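Local coordinates for putative alpha/beta hydrolase FOLD protein (Candidatus Nitrososphaera gargensis, PDB 5A62) that probably hydrolyses carboxylic esters as a carboxylesterase built on the alpha/beta hydrolase fold, at residues I29-G34 and I96-G101; G34-W39 and A55-G60; I103-Y108 and I119-G124; D174-V179 and V250-P255; R59-T64 and T181-E186. All coordinates share one frame; numbering follows the deposited sequence.

Contact 1 (I29-G34 and I96-G101); sequences IHPIGG and IGHSIG. With ACT (acetate ion), chain B.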
# COMPACT_ATOMS: atom_id res chain seq x y z
N ILE A 29 4.42 10.96 18.20
CA ILE A 29 4.40 9.96 17.11
C ILE A 29 5.53 10.23 16.15
O ILE A 29 5.58 11.29 15.51
CB ILE A 29 3.06 9.94 16.40
CG1 ILE A 29 1.87 9.97 17.38
CG2 ILE A 29 2.97 8.73 15.52
CD1 ILE A 29 0.53 9.76 16.74
N HIS A 30 6.46 9.29 16.08
CA HIS A 30 7.68 9.38 15.30
C HIS A 30 7.45 9.20 13.79
O HIS A 30 6.39 8.77 13.35
CB HIS A 30 8.71 8.37 15.82
CG HIS A 30 8.33 6.94 15.58
ND1 HIS A 30 8.48 6.36 14.35
CD2 HIS A 30 7.90 5.94 16.41
CE1 HIS A 30 8.13 5.08 14.43
NE2 HIS A 30 7.75 4.81 15.65
N PRO A 31 8.46 9.52 12.96
CA PRO A 31 8.37 9.40 11.51
C PRO A 31 8.73 8.01 11.05
O PRO A 31 9.16 7.17 11.80
CB PRO A 31 9.43 10.37 11.03
CG PRO A 31 10.44 10.33 12.03
CD PRO A 31 9.69 10.24 13.33
N ILE A 32 8.53 7.74 9.76
CA ILE A 32 9.07 6.52 9.19
C ILE A 32 10.56 6.48 9.44
O ILE A 32 11.25 7.48 9.15
CB ILE A 32 8.76 6.41 7.68
CG1 ILE A 32 7.24 6.27 7.48
CG2 ILE A 32 9.51 5.24 7.07
CD1 ILE A 32 6.83 6.22 6.02
N GLY A 33 11.07 5.36 9.93
CA GLY A 33 12.47 5.19 10.24
C GLY A 33 12.81 5.72 11.61
O GLY A 33 13.98 5.61 12.01
N GLY A 34 11.86 6.27 12.33
CA GLY A 34 12.09 6.76 13.71
C GLY A 34 11.61 5.75 14.72
O GLY A 34 11.20 4.63 14.42
N ILE A 96 1.46 15.21 19.06
CA ILE A 96 2.62 15.81 18.41
C ILE A 96 3.17 14.72 17.46
O ILE A 96 3.67 13.72 17.93
CB ILE A 96 3.69 16.29 19.35
CG1 ILE A 96 3.07 17.35 20.30
CG2 ILE A 96 4.85 16.84 18.56
CD1 ILE A 96 3.92 17.59 21.50
N GLY A 97 3.05 14.98 16.15
CA GLY A 97 3.48 13.96 15.21
C GLY A 97 4.41 14.47 14.17
O GLY A 97 4.19 15.54 13.62
N HIS A 98 5.49 13.74 13.89
CA HIS A 98 6.50 14.11 12.91
C HIS A 98 6.31 13.24 11.70
O HIS A 98 6.30 12.03 11.77
CB HIS A 98 7.92 13.90 13.48
CG HIS A 98 9.03 14.15 12.52
ND1 HIS A 98 10.22 13.47 12.60
CD2 HIS A 98 9.18 15.05 11.55
CE1 HIS A 98 11.03 13.91 11.64
NE2 HIS A 98 10.43 14.88 10.99
N SER A 99 6.19 13.90 10.54
CA SER A 99 6.08 13.24 9.23
C SER A 99 4.87 12.32 9.22
O SER A 99 3.77 12.74 9.40
CB SER A 99 7.39 12.57 8.82
OG SER A 99 7.43 12.51 7.40
N ILE A 100 5.02 11.02 9.04
CA ILE A 100 3.86 10.13 9.13
C ILE A 100 3.10 10.28 10.41
O ILE A 100 1.88 10.11 10.44
CB ILE A 100 4.23 8.62 8.87
CG1 ILE A 100 3.00 7.81 8.45
CG2 ILE A 100 4.90 7.97 10.06
CD1 ILE A 100 3.26 6.37 8.09
N GLY A 101 3.81 10.59 11.46
CA GLY A 101 3.15 10.86 12.79
C GLY A 101 2.17 11.98 12.70
O GLY A 101 1.14 11.99 13.35
C ACT B . 7.52 9.88 6.72
O ACT B . 8.64 9.76 6.18
OXT ACT B . 7.41 9.65 7.90
CH3 ACT B . 6.24 10.25 5.91

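Contact 2 (G34-W39 and A55-G60); sequences GNILIW and AYELRG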
# COMPACT_ATOMS: atom_id res chain seq x y z
N GLY A 34 11.86 6.27 12.33
CA GLY A 34 12.09 6.76 13.71
C GLY A 34 11.61 5.75 14.72
O GLY A 34 11.20 4.63 14.42
N ASN A 35 11.69 6.15 15.98
CA ASN A 35 11.30 5.36 17.11
C ASN A 35 11.41 6.27 18.31
O ASN A 35 11.64 7.47 18.18
CB ASN A 35 12.09 4.10 17.18
CG ASN A 35 13.54 4.36 17.15
OD1 ASN A 35 14.05 5.14 17.98
ND2 ASN A 35 14.24 3.81 16.17
N ILE A 36 11.18 5.72 19.51
CA ILE A 36 11.11 6.59 20.70
C ILE A 36 12.47 7.21 20.99
O ILE A 36 12.53 8.27 21.60
CB ILE A 36 10.62 5.83 21.90
CG1 ILE A 36 9.14 5.56 21.72
CG2 ILE A 36 10.89 6.58 23.20
CD1 ILE A 36 8.59 4.49 22.59
N LEU A 37 13.54 6.63 20.49
CA LEU A 37 14.87 7.26 20.67
C LEU A 37 14.97 8.64 20.07
O LEU A 37 15.79 9.46 20.51
CB LEU A 37 15.99 6.34 20.20
CG LEU A 37 15.91 4.89 20.74
CD1 LEU A 37 17.00 4.01 20.15
CD2 LEU A 37 15.81 4.86 22.25
N ILE A 38 14.15 8.97 19.07
CA ILE A 38 14.23 10.27 18.42
C ILE A 38 13.68 11.34 19.34
O ILE A 38 13.93 12.50 19.08
CB ILE A 38 13.47 10.23 17.07
CG1 ILE A 38 14.13 11.16 16.04
CG2 ILE A 38 11.99 10.54 17.20
CD1 ILE A 38 13.50 11.10 14.66
N TRP A 39 12.96 10.97 20.40
CA TRP A 39 12.19 11.89 21.26
C TRP A 39 12.84 12.12 22.61
O TRP A 39 12.24 12.70 23.53
CB TRP A 39 10.75 11.40 21.45
CG TRP A 39 9.87 11.36 20.27
CD1 TRP A 39 9.09 10.28 19.81
CD2 TRP A 39 9.47 12.47 19.43
NE1 TRP A 39 8.37 10.66 18.73
CE2 TRP A 39 8.52 11.99 18.50
CE3 TRP A 39 9.80 13.81 19.39
CZ2 TRP A 39 7.96 12.78 17.57
CZ3 TRP A 39 9.21 14.60 18.48
CH2 TRP A 39 8.30 14.07 17.53
N ALA A 55 4.67 7.93 24.40
CA ALA A 55 5.33 7.74 23.09
C ALA A 55 5.23 6.29 22.73
O ALA A 55 5.17 5.44 23.62
CB ALA A 55 6.75 8.19 23.16
N TYR A 56 5.16 5.96 21.47
CA TYR A 56 5.06 4.60 21.03
C TYR A 56 5.78 4.36 19.74
O TYR A 56 6.15 5.30 19.06
CB TYR A 56 3.61 4.08 21.01
CG TYR A 56 2.83 4.57 19.82
CD1 TYR A 56 2.37 5.88 19.74
CD2 TYR A 56 2.54 3.74 18.76
CE1 TYR A 56 1.62 6.29 18.67
CE2 TYR A 56 1.80 4.15 17.71
CZ TYR A 56 1.39 5.45 17.65
OH TYR A 56 0.63 5.85 16.60
N GLU A 57 6.06 3.12 19.43
CA GLU A 57 6.73 2.73 18.23
C GLU A 57 5.74 2.11 17.28
O GLU A 57 5.00 1.19 17.58
CB GLU A 57 7.94 1.85 18.54
CG GLU A 57 9.02 2.69 19.23
CD GLU A 57 10.20 2.07 19.86
OE1 GLU A 57 10.27 0.85 20.03
OE2 GLU A 57 11.12 2.87 20.13
N LEU A 58 5.74 2.65 16.05
CA LEU A 58 4.96 2.15 14.94
C LEU A 58 5.29 0.73 14.55
O LEU A 58 6.37 0.25 14.80
CB LEU A 58 5.16 3.04 13.73
CG LEU A 58 4.71 4.48 13.89
CD1 LEU A 58 5.04 5.22 12.56
CD2 LEU A 58 3.30 4.66 14.30
N ARG A 59 4.37 0.07 13.86
CA ARG A 59 4.58 -1.31 13.37
C ARG A 59 5.92 -1.44 12.73
O ARG A 59 6.32 -0.61 11.85
CB ARG A 59 3.53 -1.72 12.34
CG ARG A 59 2.15 -1.79 12.93
CD ARG A 59 1.20 -2.42 11.99
NE ARG A 59 -0.16 -2.37 12.51
CZ ARG A 59 -1.17 -3.09 12.03
NH1 ARG A 59 -0.96 -3.97 11.06
NH2 ARG A 59 -2.37 -2.93 12.61
N GLY A 60 6.68 -2.42 13.15
CA GLY A 60 7.92 -2.74 12.49
C GLY A 60 9.08 -1.81 12.77
O GLY A 60 10.16 -1.87 12.10
O HOH W 1 6.75 8.05 19.00

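Contact 3 (I103-Y108 and I119-G124); sequences IISSMY and IIMING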
# COMPACT_ATOMS: atom_id res chain seq x y z
N ILE A 103 0.49 12.84 9.84
CA ILE A 103 -0.59 12.31 9.14
C ILE A 103 -1.53 11.48 10.05
O ILE A 103 -2.76 11.61 10.07
CB ILE A 103 -0.06 11.43 7.96
CG1 ILE A 103 1.14 12.15 7.30
CG2 ILE A 103 -1.27 11.27 7.11
CD1 ILE A 103 1.75 11.47 6.06
N ILE A 104 -0.91 10.60 10.84
CA ILE A 104 -1.64 9.81 11.78
C ILE A 104 -2.46 10.74 12.74
O ILE A 104 -3.61 10.45 12.99
CB ILE A 104 -0.68 8.89 12.58
CG1 ILE A 104 -0.14 7.81 11.62
CG2 ILE A 104 -1.37 8.30 13.80
CD1 ILE A 104 1.08 7.09 12.17
N SER A 105 -1.80 11.78 13.26
CA SER A 105 -2.49 12.68 14.19
C SER A 105 -3.70 13.29 13.54
O SER A 105 -4.75 13.43 14.20
CB SER A 105 -1.59 13.75 14.76
OG SER A 105 -1.22 14.78 13.85
N SER A 106 -3.58 13.66 12.25
CA SER A 106 -4.68 14.29 11.58
C SER A 106 -5.86 13.35 11.36
O SER A 106 -7.03 13.71 11.57
CB SER A 106 -4.16 14.95 10.30
OG SER A 106 -3.88 14.00 9.29
N MET A 107 -5.59 12.10 11.01
CA MET A 107 -6.65 11.14 10.83
C MET A 107 -7.28 10.73 12.14
O MET A 107 -8.49 10.53 12.23
CB MET A 107 -6.08 9.86 10.14
CG MET A 107 -5.70 10.10 8.69
SD MET A 107 -5.05 8.64 7.86
CE MET A 107 -6.46 7.63 7.85
N TYR A 108 -6.53 10.66 13.22
CA TYR A 108 -7.07 10.35 14.49
C TYR A 108 -8.02 11.46 14.94
O TYR A 108 -9.11 11.16 15.37
CB TYR A 108 -5.94 10.06 15.53
CG TYR A 108 -6.47 9.60 16.85
CD1 TYR A 108 -6.74 8.27 17.10
CD2 TYR A 108 -6.78 10.50 17.83
CE1 TYR A 108 -7.29 7.90 18.32
CE2 TYR A 108 -7.25 10.11 19.05
CZ TYR A 108 -7.53 8.81 19.25
OH TYR A 108 -8.04 8.42 20.50
N ILE A 119 -3.71 19.02 17.63
CA ILE A 119 -2.60 18.30 17.01
C ILE A 119 -1.55 19.30 16.57
O ILE A 119 -1.84 20.42 16.18
CB ILE A 119 -3.00 17.43 15.86
CG1 ILE A 119 -3.47 18.17 14.64
CG2 ILE A 119 -4.01 16.42 16.31
CD1 ILE A 119 -3.77 17.25 13.45
N ILE A 120 -0.29 18.82 16.63
CA ILE A 120 0.90 19.59 16.26
C ILE A 120 1.64 18.73 15.29
O ILE A 120 2.24 17.73 15.71
CB ILE A 120 1.76 20.01 17.44
CG1 ILE A 120 0.90 20.81 18.41
CG2 ILE A 120 2.95 20.85 16.90
CD1 ILE A 120 1.61 21.13 19.72
N MET A 121 1.65 19.09 14.03
CA MET A 121 2.27 18.29 12.96
C MET A 121 3.61 18.90 12.60
O MET A 121 3.65 20.09 12.23
CB MET A 121 1.40 18.30 11.72
CG MET A 121 0.02 17.71 11.94
SD MET A 121 -1.04 17.78 10.50
CE MET A 121 -1.40 19.54 10.43
N ILE A 122 4.69 18.17 12.73
CA ILE A 122 6.03 18.64 12.45
C ILE A 122 6.42 17.97 11.13
O ILE A 122 6.54 16.75 11.05
CB ILE A 122 7.00 18.28 13.53
CG1 ILE A 122 6.52 18.79 14.90
CG2 ILE A 122 8.41 18.79 13.13
CD1 ILE A 122 7.38 18.39 16.06
N ASN A 123 6.58 18.74 10.04
CA ASN A 123 6.76 18.23 8.69
C ASN A 123 5.82 17.09 8.41
O ASN A 123 6.24 16.04 7.93
CB ASN A 123 8.24 17.79 8.49
CG ASN A 123 9.21 18.95 8.52
OD1 ASN A 123 8.86 20.08 8.14
ND2 ASN A 123 10.43 18.66 8.97
N GLY A 124 4.57 17.36 8.62
CA GLY A 124 3.48 16.48 8.32
C GLY A 124 2.28 17.23 7.85
O GLY A 124 2.24 18.46 7.95

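Contact 4 (D174-V179 and V250-P255); sequences DFFREV and VVIEKP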
# COMPACT_ATOMS: atom_id res chain seq x y z
N ASP A 174 25.13 10.82 13.28
CA ASP A 174 25.27 9.66 14.05
C ASP A 174 24.02 9.38 14.88
O ASP A 174 23.68 8.20 15.07
CB ASP A 174 26.52 9.79 14.96
CG ASP A 174 27.76 9.57 14.23
OD1 ASP A 174 27.82 9.05 13.13
OD2 ASP A 174 28.84 9.91 14.81
N PHE A 175 23.34 10.41 15.35
CA PHE A 175 22.04 10.26 16.00
C PHE A 175 21.00 9.65 15.02
O PHE A 175 20.36 8.63 15.34
CB PHE A 175 21.62 11.60 16.52
CG PHE A 175 20.25 11.69 17.17
CD1 PHE A 175 19.73 10.66 17.91
CD2 PHE A 175 19.52 12.85 17.05
CE1 PHE A 175 18.47 10.82 18.54
CE2 PHE A 175 18.27 12.96 17.63
CZ PHE A 175 17.77 11.93 18.40
N PHE A 176 20.98 10.16 13.80
CA PHE A 176 20.14 9.58 12.79
C PHE A 176 20.46 8.11 12.57
O PHE A 176 19.54 7.27 12.49
CB PHE A 176 20.26 10.34 11.48
CG PHE A 176 19.52 9.72 10.34
CD1 PHE A 176 18.22 9.99 10.14
CD2 PHE A 176 20.18 8.87 9.49
CE1 PHE A 176 17.54 9.39 9.09
CE2 PHE A 176 19.50 8.31 8.42
CZ PHE A 176 18.18 8.58 8.27
N ARG A 177 21.73 7.74 12.45
CA ARG A 177 22.10 6.32 12.29
C ARG A 177 21.56 5.47 13.38
O ARG A 177 20.96 4.42 13.10
CB ARG A 177 23.62 6.12 12.32
CG ARG A 177 24.32 6.58 11.06
CD ARG A 177 25.84 6.35 11.15
NE ARG A 177 26.52 6.66 9.88
CZ ARG A 177 27.10 7.83 9.60
NH1 ARG A 177 27.14 8.81 10.49
NH2 ARG A 177 27.65 8.04 8.40
N GLU A 178 21.79 5.91 14.62
CA GLU A 178 21.31 5.20 15.81
C GLU A 178 19.85 4.87 15.64
O GLU A 178 19.50 3.66 15.70
CB GLU A 178 21.57 5.95 17.14
CG GLU A 178 21.35 5.06 18.40
CD GLU A 178 22.53 4.16 18.83
OE1 GLU A 178 23.19 3.48 17.98
OE2 GLU A 178 22.78 4.09 20.09
N VAL A 179 19.08 5.93 15.37
CA VAL A 179 17.62 5.83 15.38
C VAL A 179 17.17 4.95 14.17
O VAL A 179 16.47 3.96 14.33
CB VAL A 179 16.99 7.19 15.30
CG1 VAL A 179 15.48 7.13 14.96
CG2 VAL A 179 17.27 8.00 16.58
N VAL A 250 14.20 17.61 10.97
CA VAL A 250 14.37 18.64 11.97
C VAL A 250 14.41 18.03 13.37
O VAL A 250 15.02 18.58 14.28
CB VAL A 250 13.26 19.74 11.86
CG1 VAL A 250 11.90 19.20 12.24
CG2 VAL A 250 13.61 20.97 12.69
N VAL A 251 13.72 16.92 13.61
CA VAL A 251 13.68 16.26 14.90
C VAL A 251 15.05 15.66 15.28
O VAL A 251 15.32 15.39 16.42
CB VAL A 251 12.55 15.20 14.95
CG1 VAL A 251 12.71 14.16 13.87
CG2 VAL A 251 12.45 14.51 16.28
N ILE A 252 15.90 15.43 14.30
CA ILE A 252 17.27 14.99 14.59
C ILE A 252 18.11 16.22 14.98
O ILE A 252 18.89 16.11 15.93
CB ILE A 252 17.88 14.34 13.34
CG1 ILE A 252 17.14 13.05 13.02
CG2 ILE A 252 19.40 14.12 13.47
CD1 ILE A 252 17.22 11.98 14.04
N GLU A 253 17.97 17.33 14.25
CA GLU A 253 18.80 18.50 14.52
C GLU A 253 18.38 19.27 15.77
O GLU A 253 19.22 19.90 16.39
CB GLU A 253 18.76 19.42 13.34
CG GLU A 253 19.46 18.77 12.16
CD GLU A 253 19.88 19.76 11.09
OE1 GLU A 253 19.48 20.95 11.17
OE2 GLU A 253 20.62 19.38 10.17
N LYS A 254 17.09 19.24 16.09
CA LYS A 254 16.55 19.86 17.31
C LYS A 254 16.93 21.33 17.44
O LYS A 254 17.48 21.74 18.46
CB LYS A 254 16.93 19.05 18.58
CG LYS A 254 16.52 17.58 18.48
CD LYS A 254 16.48 16.85 19.81
CE LYS A 254 16.10 15.36 19.70
NZ LYS A 254 14.82 15.14 19.08
N PRO A 255 16.57 22.14 16.47
CA PRO A 255 16.86 23.57 16.64
C PRO A 255 16.07 24.18 17.72
O PRO A 255 14.88 23.93 17.90
CB PRO A 255 16.51 24.14 15.28
CG PRO A 255 15.46 23.23 14.76
CD PRO A 255 15.89 21.87 15.21

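Contact 5 (R59-T64 and T181-E186); sequences RGHHRT and TKTSVE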
# COMPACT_ATOMS: atom_id res chain seq x y z
N ARG A 59 4.37 0.07 13.86
CA ARG A 59 4.58 -1.31 13.37
C ARG A 59 5.92 -1.44 12.73
O ARG A 59 6.32 -0.61 11.85
CB ARG A 59 3.53 -1.72 12.34
CG ARG A 59 2.15 -1.79 12.93
CD ARG A 59 1.20 -2.42 11.99
NE ARG A 59 -0.16 -2.37 12.51
CZ ARG A 59 -1.17 -3.09 12.03
NH1 ARG A 59 -0.96 -3.97 11.06
NH2 ARG A 59 -2.37 -2.93 12.61
N GLY A 60 6.68 -2.42 13.15
CA GLY A 60 7.92 -2.74 12.49
C GLY A 60 9.08 -1.81 12.77
O GLY A 60 10.16 -1.87 12.10
N HIS A 61 8.91 -0.87 13.71
CA HIS A 61 9.92 0.09 14.06
C HIS A 61 10.41 -0.25 15.48
O HIS A 61 9.65 -0.34 16.43
CB HIS A 61 9.37 1.50 14.05
CG HIS A 61 9.16 2.02 12.66
ND1 HIS A 61 8.30 1.48 11.73
CD2 HIS A 61 9.80 3.04 12.03
CE1 HIS A 61 8.41 2.16 10.60
NE2 HIS A 61 9.31 3.11 10.75
N HIS A 62 11.73 -0.55 15.57
CA HIS A 62 12.45 -0.80 16.85
C HIS A 62 11.76 -1.94 17.57
O HIS A 62 11.79 -3.08 17.09
CB HIS A 62 12.60 0.51 17.62
CG HIS A 62 13.55 0.50 18.77
ND1 HIS A 62 14.52 -0.45 19.00
CD2 HIS A 62 13.62 1.38 19.77
CE1 HIS A 62 15.19 -0.11 20.11
NE2 HIS A 62 14.67 0.99 20.59
N ARG A 63 11.13 -1.66 18.69
CA ARG A 63 10.56 -2.72 19.56
C ARG A 63 9.22 -3.19 19.18
O ARG A 63 8.78 -4.21 19.74
CB ARG A 63 10.61 -2.27 21.02
CG ARG A 63 12.05 -2.16 21.50
CD ARG A 63 12.22 -1.28 22.73
NE ARG A 63 12.06 0.15 22.41
CZ ARG A 63 12.53 1.15 23.12
NH1 ARG A 63 13.21 0.90 24.24
NH2 ARG A 63 12.39 2.39 22.71
N THR A 64 8.52 -2.56 18.26
CA THR A 64 7.23 -3.02 17.77
C THR A 64 7.37 -3.92 16.55
O THR A 64 8.09 -3.60 15.64
CB THR A 64 6.32 -1.82 17.47
OG1 THR A 64 6.14 -1.07 18.68
CG2 THR A 64 4.96 -2.26 16.93
N THR A 181 18.52 2.84 12.12
CA THR A 181 18.92 1.47 11.93
C THR A 181 18.23 0.50 12.92
O THR A 181 18.40 -0.70 12.80
CB THR A 181 20.44 1.29 11.93
OG1 THR A 181 20.92 1.65 13.21
CG2 THR A 181 21.04 2.08 10.83
N LYS A 182 17.35 1.01 13.79
CA LYS A 182 16.47 0.15 14.57
C LYS A 182 15.20 -0.25 13.78
O LYS A 182 14.42 -1.06 14.30
CB LYS A 182 16.00 0.82 15.85
CG LYS A 182 17.00 1.43 16.77
CD LYS A 182 17.93 0.42 17.26
CE LYS A 182 18.59 0.94 18.55
NZ LYS A 182 19.74 1.70 18.15
N THR A 183 15.03 0.31 12.60
CA THR A 183 13.84 0.03 11.84
C THR A 183 14.03 -1.30 11.13
O THR A 183 15.05 -1.52 10.47
CB THR A 183 13.67 1.14 10.81
OG1 THR A 183 13.71 2.45 11.44
CG2 THR A 183 12.28 1.01 10.13
N SER A 184 13.06 -2.19 11.18
CA SER A 184 13.11 -3.37 10.38
C SER A 184 12.91 -3.08 8.92
O SER A 184 12.24 -2.11 8.58
CB SER A 184 12.12 -4.42 10.85
OG SER A 184 10.77 -4.07 10.55
N VAL A 185 13.47 -3.92 8.06
CA VAL A 185 13.23 -3.79 6.62
C VAL A 185 11.74 -3.92 6.34
O VAL A 185 11.19 -3.10 5.60
CB VAL A 185 14.02 -4.84 5.85
CG1 VAL A 185 13.63 -4.84 4.38
CG2 VAL A 185 15.49 -4.67 6.11
N GLU A 186 11.07 -4.88 6.93
CA GLU A 186 9.63 -5.11 6.63
C GLU A 186 8.87 -3.93 7.13
O GLU A 186 7.92 -3.47 6.45
CB GLU A 186 9.10 -6.44 7.17
CG GLU A 186 9.29 -6.54 8.59
CD GLU A 186 10.74 -7.07 9.07
OE1 GLU A 186 11.94 -7.08 8.46
OE2 GLU A 186 10.60 -7.54 10.29
O HOH W 2 12.81 -3.58 14.49

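Contact 1 (I29-G34 and I96-G101)
Ile-32 and Ile-100 point their backbone amides at the same oxygen, OXT of a bound acetate, with Ile-32 N 2.9 Å and Ile-100 N 3.0 Å from it; both bonds are nearly straight. The acetate, probably from the crystallisation liquor, is flanked by isoleucine carbons, Ile-32 CG1 lying 3.9 Å from Ile-100 CG2. Two amides closing on one oxygen are consistent with the oxyanion hole of an alpha/beta hydrolase. Between strand 93-98 and helix 100-111, Ser-99 takes a positive phi (58°), the strained turn expected of a nucleophile elbow, and Gly-97, Ser-99 and Gly-101 fit its GxSxG pattern. In the conformer given, Ser-99 OG is hydrogen-bonded to His-248 NE2, as for a probable catalytic pair. One shell out, His-98 has CG anti to its backbone N (chi1 175°), which lays the imidazole against Pro-31, with ND1 3.2 Å from Pro-31 CG; the far nitrogen, NE2, bonds to the carbonyl of His-248. Parallel strand pairing sets the register: Ile-29 N to Ile-96 O and His-98 N to Ile-29 O each measure 2.9 Å. Beside it the packing is tight, Ile-29 CG2 resting 3.5 Å from Gly-101 CA, where no side chain intervenes. Farther out, His-30 ND1 (2.8 Å) and Gly-34 N grip Pro-31 O from opposite faces of its carbonyl plane, holding the type II turn that presents Ile-32 N.

Contact 2 (G34-W39 and A55-G60)
Glu-57 sends CG off beside its own backbone N (chi1 -69°) and then runs extended, which carries its carboxylate across to Ile-36, where it accepts the backbone N-H. On the other segment, Asn-35 has CG wedged between backbone N and carbonyl carbon (chi1 54°), folding the carboxamide forward so that OD1 accepts from Leu-37 N at 3.0 Å, on a lone pair in the amide plane: an Asx turn leading into the 3-10 segment 36-38. The bond between segments, Ile-36 N to Glu-57 OE2, is 2.9 Å long with 166° at the hydrogen, and it uses the anti lone pair of the carboxylate. Asn-35 and Glu-57 run side by side, Asn-35 CB coming within 3.3 Å of Glu-57 OE2. Ile-36 instead crosses the glutamate at about a right angle, its CG1 3.8 Å from Glu-57 CG, and extends CD1 to 3.7 Å from Ala-55 O. These contacts seat the loop that follows strand 25-29 beside strand 52-56, its neighbour in the central sheet, and the residues that follow it. A water adds a second link: it donates to Tyr-56 O at 2.8 Å and accepts a weak bond from Trp-39 NE1. Glu-57 OE2 also forms a salt bridge with Arg-63 NH2. A buried carboxylate oxygen met by both an amide and a guanidinium is probably stabilised in its ionised form.

Contact 3 (I103-Y108 and I119-G124)
The second half of the beta-alpha-beta unit formed by strand 93-98, helix 100-111 and strand 116-122 is closed here, where Ser-105 and Ser-106 of the helix meet Ile-119 and Met-121 of the strand. The axes of 103-108 and 119-122 run roughly antiparallel, 154° between their directions, and approach to 8.2 Å, a separation that short serine side chains permit. Ile-119 has CG1 between its backbone N and carbonyl carbon (chi1 68°), which stands the chain up against the helix: CD1 ends 3.6 Å from Ser-105 OG and also 3.6 Å from Ser-106 CA. Its other branch reaches the helix backbone, CG2 lying 3.7 Å from Ser-105 O. Farther along the strand, Met-121 brings CG to 3.7 Å from the same hydroxyl, Ser-105 OG, while its SD passes 4.2 Å from Ser-106 CB. Leu-206 of helix 202-209 packs against both Ser-106 and Ile-119. No hydrogen bond crosses between the segments. Ser-105 OG is bonded to Gly-102 O, one turn back in its own helix. With that hydroxyl satisfied inside the helix, the meeting with the strand is apolar, and dispersion and shape carry it.

Contact 4 (D174-V179 and V250-P255)
Over one face of the Phe-175 ring sits Ile-252 CD1, a CH-pi contact 4.2 Å from the ring centroid and 25° off the normal, displaced toward the rim. The ring's edge is turned to backbone oxygens: Ile-252 O lies in the ring plane, 3.5 Å from Phe-175 CD2, and Val-251 O is near that plane at 4.0 Å from Phe-175 CE2. The Lys-254 side chain crosses that of Phe-175 at about a right angle, its CE 3.8 Å from Phe-175 CE2. The second ring, Phe-176, presents its edge to Ile-252 CG1, and Ile-252 CD1 stands 4.3 Å from Phe-176 CB; Phe-176 also meets Trp-249 edge-to-face. Two torsions make this possible. Phe-175 holds CG anti to the backbone N (chi1 177°), which carries the ring out from helix 170-180 to the carbonyl of Ile-252, and the bend of Ile-252 at chi2 (-64°) turns CD1 over the Phe-175 face and toward Phe-176 CA. Helix 170-180 belongs to the helical insertion between strands 116-122 and 212-218, the place of the cap in alpha/beta hydrolases, whereas helix 250-253 follows strand 239-243 of the core. The contact thus probably joins cap to core. Lys-254, curled at its end, donates from NZ to Val-251 O at 2.7 Å, in the carbonyl plane, and NZ also bonds Ile-38 O and forms a salt bridge with Glu-42. Its ammonium group is thus engaged on the core side, leaving the methylenes for the aromatic ring, and the union of the two helices rests on CH-pi and apolar contacts without a hydrogen bond between them.

Contact 5 (R59-T64 and T181-E186)
His-61 and Thr-183 lie side by side and point the same way, with the methyl CG2 of Thr-183 over one face of the imidazole, 3.8 Å from the His-61 ring centroid and 18° off its normal. Placing CG2 anti to the backbone N (chi1 -53° for OG1) gives the ring the methyl, while OG1 bonds Phe-180 O. A second pair repeats the arrangement: Lys-182 runs alongside His-62, its CG 4.1 Å from the His-62 ring centroid over one face, with Arg-63 NE over the opposite face, toward its rim. The His-61 ring is held by its edge. ND1 donates to Arg-59 O at 2.9 Å, the oxygen lying in the ring plane although the donor stands above the carbonyl plane, and NE2 bonds Gly-33 N. Through a single bridge, His-61 with Thr-183, the type II' turn after strand 52-56 meets the lead-in to helix 185-194, in the probable cap. Gly-60 O takes two donors of one residue, Ser-184 OG at 2.8 Å, in the carbonyl plane on a lone pair, and Ser-184 N at 3.1 Å. His-62 N makes a weak bond to Lys-182 O at 3.0 Å. Ser-184 is the N-cap of helix 185-194, its OG also bonded to Gly-187 N; Val-185 packs on Thr-69 of the second subunit. With Gly-33 N giving its hydrogen to NE2 and ND1 acting as donor, His-61 is probably neutral and protonated on ND1.

Contact 1 holds the probable active site and the bound acetate, its centre about 2 Å from that of the chain, and the other four all touch it. Contact 2 joins it directly through His-30 NE2 to Leu-58 N (3.0 Å), their centres about 8 Å apart. Contact 3, about 9 Å from contact 1, continues the sheet through Gly-97 O and Ile-122 N (2.8 Å). Contacts 4 and 5 each lie about 13 Å from contact 1, centre to centre; contact 4 touches it where Gly-34 CA meets Val-179 CG1 (3.6 Å), contact 5 where Gly-33 O meets Thr-183 OG1 (3.2 Å). Contacts 2 and 5 are linked by Thr-64 OG1 and Glu-57 O (2.8 Å).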